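Acylneuraminate lyase (Mycoplasma synoviae, PDB 4N4P) is a TIM-barrel enzyme of the dihydrodipicolinate synthetase family, with four chains in its assembly. Local coordinates at residues F35-Q40 / A74-L79; E31-L36 / K67-A72; F4-G9 / K102-S107. One frame throughout, in Å; residues are numbered along the deposited sequence.

Interaction 1: F35-Q40 / A74-L79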
loop_
_atom_site.group_PDB
_atom_site.type_symbol
_atom_site.label_atom_id
_atom_site.label_comp_id
_atom_site.label_asym_id
_atom_site.label_seq_id
_atom_site.Cartn_x
_atom_site.Cartn_y
_atom_site.Cartn_z
ATOM N N PHE A 35 10.133 3.934 -39.464
ATOM C CA PHE A 35 8.736 3.565 -39.269
ATOM C C PHE A 35 8.034 4.632 -38.402
ATOM O O PHE A 35 6.941 5.117 -38.742
ATOM C CB PHE A 35 8.663 2.173 -38.611
ATOM C CG PHE A 35 7.270 1.723 -38.267
ATOM C CD1 PHE A 35 6.380 1.339 -39.260
ATOM C CD2 PHE A 35 6.868 1.654 -36.921
ATOM C CE1 PHE A 35 5.090 0.890 -38.928
ATOM C CE2 PHE A 35 5.606 1.214 -36.585
ATOM C CZ PHE A 35 4.714 0.825 -37.587
ATOM N N LEU A 36 8.696 5.040 -37.329
ATOM C CA LEU A 36 8.113 6.029 -36.408
ATOM C C LEU A 36 7.934 7.388 -37.088
ATOM O O LEU A 36 6.878 8.027 -36.986
ATOM C CB LEU A 36 8.977 6.168 -35.151
ATOM C CG LEU A 36 9.060 4.879 -34.313
ATOM C CD1 LEU A 36 9.937 5.075 -33.073
ATOM C CD2 LEU A 36 7.628 4.458 -33.929
ATOM N N VAL A 37 8.969 7.825 -37.796
ATOM C CA VAL A 37 8.919 9.111 -38.487
ATOM C C VAL A 37 7.942 9.068 -39.658
ATOM O O VAL A 37 7.119 9.960 -39.805
ATOM C CB VAL A 37 10.326 9.524 -38.992
ATOM C CG1 VAL A 37 10.269 10.829 -39.851
ATOM C CG2 VAL A 37 11.309 9.685 -37.791
ATOM N N GLU A 38 8.038 8.035 -40.494
ATOM C CA GLU A 38 7.362 8.072 -41.803
ATOM C C GLU A 38 5.975 7.476 -41.806
ATOM O O GLU A 38 5.111 7.926 -42.562
ATOM C CB GLU A 38 8.233 7.378 -42.867
ATOM C CG GLU A 38 9.608 8.002 -43.005
ATOM C CD GLU A 38 10.637 7.077 -43.672
ATOM O OE1 GLU A 38 10.247 6.096 -44.340
ATOM O OE2 GLU A 38 11.846 7.326 -43.504
ATOM N N LYS A 39 5.754 6.448 -40.975
ATOM C CA LYS A 39 4.479 5.747 -40.954
ATOM C C LYS A 39 3.645 6.136 -39.749
ATOM O O LYS A 39 2.443 6.373 -39.882
ATOM C CB LYS A 39 4.663 4.216 -40.952
ATOM C CG LYS A 39 5.287 3.665 -42.247
ATOM C CD LYS A 39 4.370 3.927 -43.446
ATOM C CE LYS A 39 4.934 3.253 -44.693
ATOM N NZ LYS A 39 6.064 4.049 -45.213
ATOM N N GLN A 40 4.255 6.165 -38.575
ATOM C CA GLN A 40 3.515 6.674 -37.412
ATOM C C GLN A 40 3.386 8.198 -37.427
ATOM O O GLN A 40 2.499 8.762 -36.767
ATOM C CB GLN A 40 4.135 6.177 -36.111
ATOM C CG GLN A 40 4.151 4.648 -36.026
ATOM C CD GLN A 40 2.761 4.087 -35.968
ATOM O OE1 GLN A 40 1.938 4.525 -35.146
ATOM N NE2 GLN A 40 2.466 3.128 -36.844
ATOM N N ALA A 74 18.169 11.936 -38.914
ATOM C CA ALA A 74 18.719 13.037 -39.722
ATOM C C ALA A 74 17.960 14.347 -39.450
ATOM O O ALA A 74 17.589 15.061 -40.378
ATOM C CB ALA A 74 18.657 12.672 -41.215
ATOM N N GLY A 75 17.683 14.620 -38.179
ATOM C CA GLY A 75 17.025 15.849 -37.741
ATOM C C GLY A 75 15.551 16.031 -38.091
ATOM O O GLY A 75 15.016 17.127 -37.911
ATOM N N ARG A 76 14.882 14.978 -38.571
ATOM C CA ARG A 76 13.477 15.104 -39.002
ATOM C C ARG A 76 12.521 15.384 -37.839
ATOM O O ARG A 76 11.675 16.274 -37.923
ATOM C CB ARG A 76 13.007 13.873 -39.765
ATOM C CG ARG A 76 13.591 13.792 -41.175
ATOM C CD ARG A 76 13.198 12.506 -41.843
ATOM N NE ARG A 76 13.837 11.324 -41.257
ATOM C CZ ARG A 76 13.485 10.077 -41.538
ATOM N NH1 ARG A 76 12.454 9.834 -42.359
ATOM N NH2 ARG A 76 14.140 9.066 -40.984
ATOM N N VAL A 77 12.663 14.616 -36.763
ATOM C CA VAL A 77 11.811 14.820 -35.590
ATOM C C VAL A 77 12.649 15.100 -34.350
ATOM O O VAL A 77 13.862 14.969 -34.372
ATOM C CB VAL A 77 10.833 13.624 -35.373
ATOM C CG1 VAL A 77 9.975 13.379 -36.624
ATOM C CG2 VAL A 77 11.586 12.348 -34.906
ATOM N N THR A 78 11.993 15.499 -33.264
ATOM C CA THR A 78 12.681 15.840 -32.001
ATOM C C THR A 78 13.200 14.553 -31.377
ATOM O O THR A 78 12.521 13.535 -31.470
ATOM C CB THR A 78 11.684 16.545 -31.066
ATOM O OG1 THR A 78 11.169 17.707 -31.756
ATOM C CG2 THR A 78 12.329 16.986 -29.712
ATOM N N LEU A 79 14.384 14.602 -30.773
ATOM C CA LEU A 79 14.943 13.408 -30.119
ATOM C C LEU A 79 15.226 13.649 -28.664
ATOM O O LEU A 79 15.808 14.653 -28.303
ATOM C CB LEU A 79 16.236 12.960 -30.811
ATOM C CG LEU A 79 16.153 12.487 -32.274
ATOM C CD1 LEU A 79 17.527 12.119 -32.801
ATOM C CD2 LEU A 79 15.177 11.314 -32.449
#
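Glu38 and Arg76 form the ionic part of this contact, a salt bridge between the C-terminal part of helix 26-39 and the loop that leads into strand 78-82. Arg76 NH1 donates to Glu38 OE2 over 2.8 Å at an N-H...O angle of 161°. OE2 lies close to the guanidinium plane and receives the bond through its anti lone pair, the one turned away from OE1. The carboxylate and guanidinium planes are 51° apart and OE2 alone makes the bond, consistent with a single-oxygen rather than a two-pronged bridge. Glu38 CG also comes up to Arg76 NH1, at 3.4 Å. The arginine chain turns at chi3 (-69°), which brings the guanidinium round toward the helix, and NE bonds the carbonyl O of Asn73, so more than one nitrogen of the group is held.

Apolar contact lies beneath. Val37 CG1 sits over one face of the guanidinium, offset toward its rim, 3.3 Å above the plane and 3.5 Å from Arg76 NH1. The other branch, Val37 CG2, meets Val77 CG2 at 3.9 Å, the two side chains lying alongside and pointing opposite ways. Both also rest on Ile45 of strand 44-47, which lies between helix and loop in the sequence.

Backbone bonds shape the helical partner: Phe35 O accepts from both Lys39 N and Gln40 N, each at 2.9 Å, giving a wider pi-type turn that includes Val37 and Glu38. No bond between main chains joins the two segments; Val37 CA and Val77 CA lie 7.0 Å apart. The arrangement packs the last turns of one outer helix against the loop between the next helix, 59-73, and its strand 78-82, at the N-terminal end of the strands of a TIM barrel.

Interaction 2: E31-L36 / K67-A72; sequences EVVNFL and KLVAEA
Val69 and Ala72 of helix 59-73 receive Val33 of helix 26-39, a contact between two successive outer helices of the TIM barrel. The segment axes approach to 9.2 Å and cross at -43°, running in broadly the same N-to-C sense, as expected where each helix follows a strand of one parallel barrel sheet.

Along 67-72, Leu68 packs on Lys26 and Lys30, earlier on helix 26-39. Val69, buried, comes next. Its CG2 lies 3.9 Å from Val33 CG2, the two valine side chains crossing at a slant, and it packs further on Val29, on Ile47 of strand 44-47 and on Tyr103. Glu71 OE1 forms a salt bridge with Lys30 NZ, just outside the segment.

Ala72 ends the segment and is the point of closest backbone approach, with Ala72 CA 6.4 Å from Val33 CA. The small CB is consistent with the close approach here: Val33 CG1, anti to the backbone N (chi1 173°), meets Ala72 CB at 3.8 Å, while Val33 CG2 is left for Val69. The valine thus spans about one turn of the opposing helix with its two branches, and it also touches Ile45 of strand 44-47.

Beside this apolar layer the contact becomes polar. Asn34 OD1 and Ala72 O are both acceptors and cannot bond each other directly; both are satisfied by shared donors. Arg76 NH2 bonds to each of the two oxygens, and a water donates to both as well, its O lying 2.8 Å from Asn34 OD1 and 3.0 Å from Ala72 O.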
loop_
_atom_site.group_PDB
_atom_site.type_symbol
_atom_site.label_atom_id
_atom_site.label_comp_id
_atom_site.label_asym_id
_atom_site.label_seq_id
_atom_site.Cartn_x
_atom_site.Cartn_y
_atom_site.Cartn_z
ATOM N N GLU A 31 15.489 1.026 -39.118
ATOM C CA GLU A 31 14.152 0.748 -39.662
ATOM C C GLU A 31 13.054 1.182 -38.688
ATOM O O GLU A 31 12.027 1.681 -39.111
ATOM C CB GLU A 31 13.962 -0.733 -39.990
ATOM C CG GLU A 31 14.832 -1.239 -41.148
ATOM C CD GLU A 31 14.394 -2.611 -41.632
ATOM O OE1 GLU A 31 13.183 -2.953 -41.539
ATOM O OE2 GLU A 31 15.271 -3.354 -42.126
ATOM N N VAL A 32 13.256 0.958 -37.398
ATOM C CA VAL A 32 12.262 1.403 -36.415
ATOM C C VAL A 32 12.132 2.928 -36.453
ATOM O O VAL A 32 11.033 3.451 -36.401
ATOM C CB VAL A 32 12.610 0.918 -35.000
ATOM C CG1 VAL A 32 11.842 1.699 -33.921
ATOM C CG2 VAL A 32 12.343 -0.600 -34.907
ATOM N N VAL A 33 13.260 3.637 -36.503
ATOM C CA VAL A 33 13.213 5.113 -36.579
ATOM C C VAL A 33 12.413 5.561 -37.805
ATOM O O VAL A 33 11.492 6.386 -37.696
ATOM C CB VAL A 33 14.634 5.760 -36.527
ATOM C CG1 VAL A 33 14.571 7.311 -36.798
ATOM C CG2 VAL A 33 15.295 5.501 -35.181
ATOM N N ASN A 34 12.728 5.011 -38.988
ATOM C CA ASN A 34 11.968 5.373 -40.181
ATOM C C ASN A 34 10.483 5.077 -40.056
ATOM O O ASN A 34 9.659 5.855 -40.518
ATOM C CB ASN A 34 12.525 4.684 -41.439
ATOM C CG ASN A 34 13.940 5.143 -41.809
ATOM O OD1 ASN A 34 14.442 6.182 -41.370
ATOM N ND2 ASN A 34 14.584 4.349 -42.669
ATOM N N PHE A 35 10.133 3.934 -39.464
ATOM C CA PHE A 35 8.736 3.565 -39.269
ATOM C C PHE A 35 8.034 4.632 -38.402
ATOM O O PHE A 35 6.941 5.117 -38.742
ATOM C CB PHE A 35 8.663 2.173 -38.611
ATOM C CG PHE A 35 7.270 1.723 -38.267
ATOM C CD1 PHE A 35 6.380 1.339 -39.260
ATOM C CD2 PHE A 35 6.868 1.654 -36.921
ATOM C CE1 PHE A 35 5.090 0.890 -38.928
ATOM C CE2 PHE A 35 5.606 1.214 -36.585
ATOM C CZ PHE A 35 4.714 0.825 -37.587
ATOM N N LEU A 36 8.696 5.040 -37.329
ATOM C CA LEU A 36 8.113 6.029 -36.408
ATOM C C LEU A 36 7.934 7.388 -37.088
ATOM O O LEU A 36 6.878 8.027 -36.986
ATOM C CB LEU A 36 8.977 6.168 -35.151
ATOM C CG LEU A 36 9.060 4.879 -34.313
ATOM C CD1 LEU A 36 9.937 5.075 -33.073
ATOM C CD2 LEU A 36 7.628 4.458 -33.929
ATOM N N LYS A 67 23.792 6.800 -31.529
ATOM C CA LYS A 67 24.369 7.182 -32.830
ATOM C C LYS A 67 23.463 6.804 -33.978
ATOM O O LYS A 67 23.202 7.618 -34.867
ATOM C CB LYS A 67 25.753 6.536 -33.025
ATOM C CG LYS A 67 26.750 7.065 -32.076
ATOM C CD LYS A 67 27.913 6.114 -31.868
ATOM C CE LYS A 67 28.976 6.773 -31.032
ATOM N NZ LYS A 67 29.423 8.056 -31.674
ATOM N N LEU A 68 22.963 5.573 -33.951
ATOM C CA LEU A 68 22.161 5.047 -35.042
ATOM C C LEU A 68 20.853 5.802 -35.174
ATOM O O LEU A 68 20.388 6.040 -36.289
ATOM C CB LEU A 68 21.880 3.561 -34.845
ATOM C CG LEU A 68 23.044 2.572 -34.920
ATOM C CD1 LEU A 68 22.577 1.206 -34.406
ATOM C CD2 LEU A 68 23.643 2.462 -36.331
ATOM N N VAL A 69 20.273 6.190 -34.039
ATOM C CA VAL A 69 19.015 6.932 -34.072
ATOM C C VAL A 69 19.212 8.328 -34.662
ATOM O O VAL A 69 18.433 8.778 -35.527
ATOM C CB VAL A 69 18.361 7.026 -32.664
ATOM C CG1 VAL A 69 17.247 8.064 -32.650
ATOM C CG2 VAL A 69 17.802 5.650 -32.256
ATOM N N ALA A 70 20.255 9.008 -34.197
ATOM C CA ALA A 70 20.536 10.361 -34.676
ATOM C C ALA A 70 20.818 10.349 -36.179
ATOM O O ALA A 70 20.328 11.218 -36.904
ATOM C CB ALA A 70 21.674 10.966 -33.922
ATOM N N GLU A 71 21.571 9.346 -36.633
ATOM C CA GLU A 71 21.809 9.111 -38.068
ATOM C C GLU A 71 20.547 8.887 -38.876
ATOM O O GLU A 71 20.286 9.603 -39.847
ATOM C CB GLU A 71 22.793 7.945 -38.267
ATOM C CG GLU A 71 24.186 8.290 -37.763
ATOM C CD GLU A 71 25.181 7.142 -37.889
ATOM O OE1 GLU A 71 24.813 6.057 -38.412
ATOM O OE2 GLU A 71 26.338 7.342 -37.455
ATOM N N ALA A 72 19.750 7.899 -38.472
ATOM C CA ALA A 72 18.495 7.588 -39.140
ATOM C C ALA A 72 17.504 8.741 -39.132
ATOM O O ALA A 72 16.796 8.966 -40.119
ATOM C CB ALA A 72 17.849 6.350 -38.498
HETATM O O HOH W 1 16.670 7.285 -42.591
#

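Interaction 3: F4-G9 / K102-S107; sequences FDKFKG and KYDAIS
Phe7 packs against Asp104 and Ala105 in the close part of this contact. Its rim leads: Phe7 CE1 stands 4.0 Å from Ala105 CB, which approaches the ring obliquely, and Phe7 CZ lies 3.8 Å from Asp104 O, the carbonyl oxygen sitting at the ring edge near its plane. One ring face is covered from its own segment by Lys6 CG. The ring also touches Thr78 of strand 78-82 and Leu187 and Met189 of strand 187-190. These contacts place it at the end of the TIM barrel where the parallel strands begin, consistent with a plug of that end; Ala105 is the first residue of strand 105-108. A short 3-10 turn, with Phe7 N bonded to Phe4 O at 2.9 Å, presents the side chain just ahead of strand 9-12.

Outside this buried part, Lys6 is exposed and its link to Asp104 is less certain. The lysine has CG between the backbone N and the carbonyl carbon (chi1 74°) and bends again at chi2 and chi3, which carries NZ to Asp104. The modelled salt bridge, Lys6 NZ to Asp104 OD1 at 2.8 Å, rests on a doubtful oxygen position. A water bridges the two residues independently of OD1: it accepts from Lys6 NZ and donates to Asp104 O at 2.7 Å. Asp104 OD2 bonds the backbone N of Leu79.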
loop_
_atom_site.group_PDB
_atom_site.type_symbol
_atom_site.label_atom_id
_atom_site.label_comp_id
_atom_site.label_asym_id
_atom_site.label_seq_id
_atom_site.Cartn_x
_atom_site.Cartn_y
_atom_site.Cartn_z
ATOM N N PHE A 4 8.971 25.830 -26.176
ATOM C CA PHE A 4 9.097 24.374 -26.135
ATOM C C PHE A 4 8.259 23.705 -27.225
ATOM O O PHE A 4 7.811 22.562 -27.074
ATOM C CB PHE A 4 8.627 23.858 -24.766
ATOM C CG PHE A 4 9.548 24.194 -23.621
ATOM C CD1 PHE A 4 10.923 23.950 -23.709
ATOM C CD2 PHE A 4 9.024 24.673 -22.422
ATOM C CE1 PHE A 4 11.768 24.241 -22.612
ATOM C CE2 PHE A 4 9.857 24.962 -21.330
ATOM C CZ PHE A 4 11.218 24.743 -21.426
ATOM N N ASP A 5 8.070 24.406 -28.336
ATOM C CA ASP A 5 7.202 23.912 -29.399
ATOM C C ASP A 5 7.665 22.587 -30.004
ATOM O O ASP A 5 6.835 21.749 -30.363
ATOM C CB ASP A 5 7.002 24.968 -30.470
ATOM C CG ASP A 5 6.098 26.109 -30.004
ATOM O OD1 ASP A 5 5.585 26.116 -28.848
ATOM O OD2 ASP A 5 5.896 27.009 -30.831
ATOM N N LYS A 6 8.976 22.352 -30.049
ATOM C CA LYS A 6 9.460 21.095 -30.591
ATOM C C LYS A 6 9.166 19.892 -29.676
ATOM O O LYS A 6 9.396 18.753 -30.075
ATOM C CB LYS A 6 10.958 21.150 -30.889
ATOM C CG LYS A 6 11.806 21.111 -29.634
ATOM C CD LYS A 6 13.094 21.908 -29.748
ATOM C CE LYS A 6 14.260 21.106 -30.116
ATOM N NZ LYS A 6 15.563 21.678 -29.622
ATOM N N PHE A 7 8.660 20.153 -28.476
ATOM C CA PHE A 7 8.330 19.059 -27.559
ATOM C C PHE A 7 6.829 18.792 -27.493
ATOM O O PHE A 7 6.366 18.034 -26.634
ATOM C CB PHE A 7 8.857 19.355 -26.172
ATOM C CG PHE A 7 10.358 19.422 -26.110
ATOM C CD1 PHE A 7 11.114 18.236 -26.187
ATOM C CD2 PHE A 7 11.013 20.647 -25.959
ATOM C CE1 PHE A 7 12.482 18.269 -26.103
ATOM C CE2 PHE A 7 12.408 20.695 -25.897
ATOM C CZ PHE A 7 13.145 19.496 -25.960
ATOM N N LYS A 8 6.090 19.418 -28.389
ATOM C CA LYS A 8 4.637 19.173 -28.497
ATOM C C LYS A 8 4.381 17.905 -29.272
ATOM O O LYS A 8 5.080 17.615 -30.251
ATOM C CB LYS A 8 3.963 20.343 -29.184
ATOM C CG LYS A 8 3.970 21.580 -28.274
ATOM C CD LYS A 8 3.437 22.843 -28.933
ATOM C CE LYS A 8 3.365 23.949 -27.884
ATOM N NZ LYS A 8 2.586 25.119 -28.420
ATOM N N GLY A 9 3.366 17.158 -28.845
ATOM C CA GLY A 9 2.861 16.054 -29.628
ATOM C C GLY A 9 3.275 14.694 -29.090
ATOM O O GLY A 9 3.462 14.510 -27.870
ATOM N N LYS A 102 23.514 16.061 -31.083
ATOM C CA LYS A 102 22.492 17.107 -31.257
ATOM C C LYS A 102 21.105 16.633 -30.847
ATOM O O LYS A 102 20.101 17.005 -31.470
ATOM C CB LYS A 102 22.459 17.646 -32.704
ATOM C CG LYS A 102 23.822 17.968 -33.319
ATOM C CD LYS A 102 24.277 19.345 -32.951
ATOM C CE LYS A 102 25.035 19.981 -34.117
ATOM N NZ LYS A 102 24.828 21.464 -34.128
ATOM N N TYR A 103 21.048 15.820 -29.797
ATOM C CA TYR A 103 19.755 15.460 -29.187
ATOM C C TYR A 103 19.108 16.720 -28.623
ATOM O O TYR A 103 19.798 17.634 -28.168
ATOM C CB TYR A 103 19.944 14.397 -28.071
ATOM C CG TYR A 103 19.957 13.005 -28.649
ATOM C CD1 TYR A 103 21.080 12.524 -29.353
ATOM C CD2 TYR A 103 18.824 12.191 -28.567
ATOM C CE1 TYR A 103 21.076 11.243 -29.942
ATOM C CE2 TYR A 103 18.796 10.934 -29.131
ATOM C CZ TYR A 103 19.931 10.458 -29.841
ATOM O OH TYR A 103 19.890 9.216 -30.426
ATOM N N ASP A 104 17.778 16.763 -28.638
ATOM C CA ASP A 104 17.057 17.957 -28.190
ATOM C C ASP A 104 16.959 18.034 -26.672
ATOM O O ASP A 104 16.890 19.127 -26.068
ATOM C CB ASP A 104 15.688 17.970 -28.856
ATOM C CG ASP A 104 15.793 18.106 -30.340
ATOM O OD1 ASP A 104 16.164 19.220 -30.811
ATOM O OD2 ASP A 104 15.528 17.124 -31.048
ATOM N N ALA A 105 16.948 16.863 -26.040
ATOM C CA ALA A 105 16.982 16.781 -24.589
ATOM C C ALA A 105 17.484 15.402 -24.164
ATOM O O ALA A 105 17.529 14.455 -24.960
ATOM C CB ALA A 105 15.587 17.026 -23.963
ATOM N N ILE A 106 17.793 15.301 -22.887
ATOM C CA ILE A 106 18.073 14.023 -22.259
ATOM C C ILE A 106 17.133 13.889 -21.085
ATOM O O ILE A 106 16.509 14.874 -20.655
ATOM C CB ILE A 106 19.552 13.895 -21.762
ATOM C CG1 ILE A 106 19.921 15.089 -20.861
ATOM C CG2 ILE A 106 20.516 13.744 -22.947
ATOM C CD1 ILE A 106 21.303 15.015 -20.227
ATOM N N SER A 107 17.001 12.662 -20.579
ATOM C CA SER A 107 16.261 12.446 -19.357
ATOM C C SER A 107 17.070 11.438 -18.565
ATOM O O SER A 107 17.941 10.764 -19.122
ATOM C CB SER A 107 14.844 11.909 -19.648
ATOM O OG SER A 107 14.942 10.579 -20.138
HETATM O O HOH W 2 16.926 21.599 -27.179
#

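All three contacts lie toward the end of the barrel where strands begin; in TIM barrels the active site is usually at the other end. Interactions 1 and 2 share helix 26-39; their centres are about 7 Å apart and they are joined by Arg76 NH2 to Asn34 OD1 (2.9 Å). Interaction 3 has its centre about 13 Å from that of interaction 1, and the neighbouring strands 78-82 and 105-108 connect them. The join is carried by Thr78 OG1, 2.7 Å from Lys6 O, with Leu79 N to Asp104 OD2 (2.8 Å) beside it. Interactions 2 and 3, about 16 Å apart between centres, meet where Tyr103 OH packs on Val69 CB, 3.5 Å away.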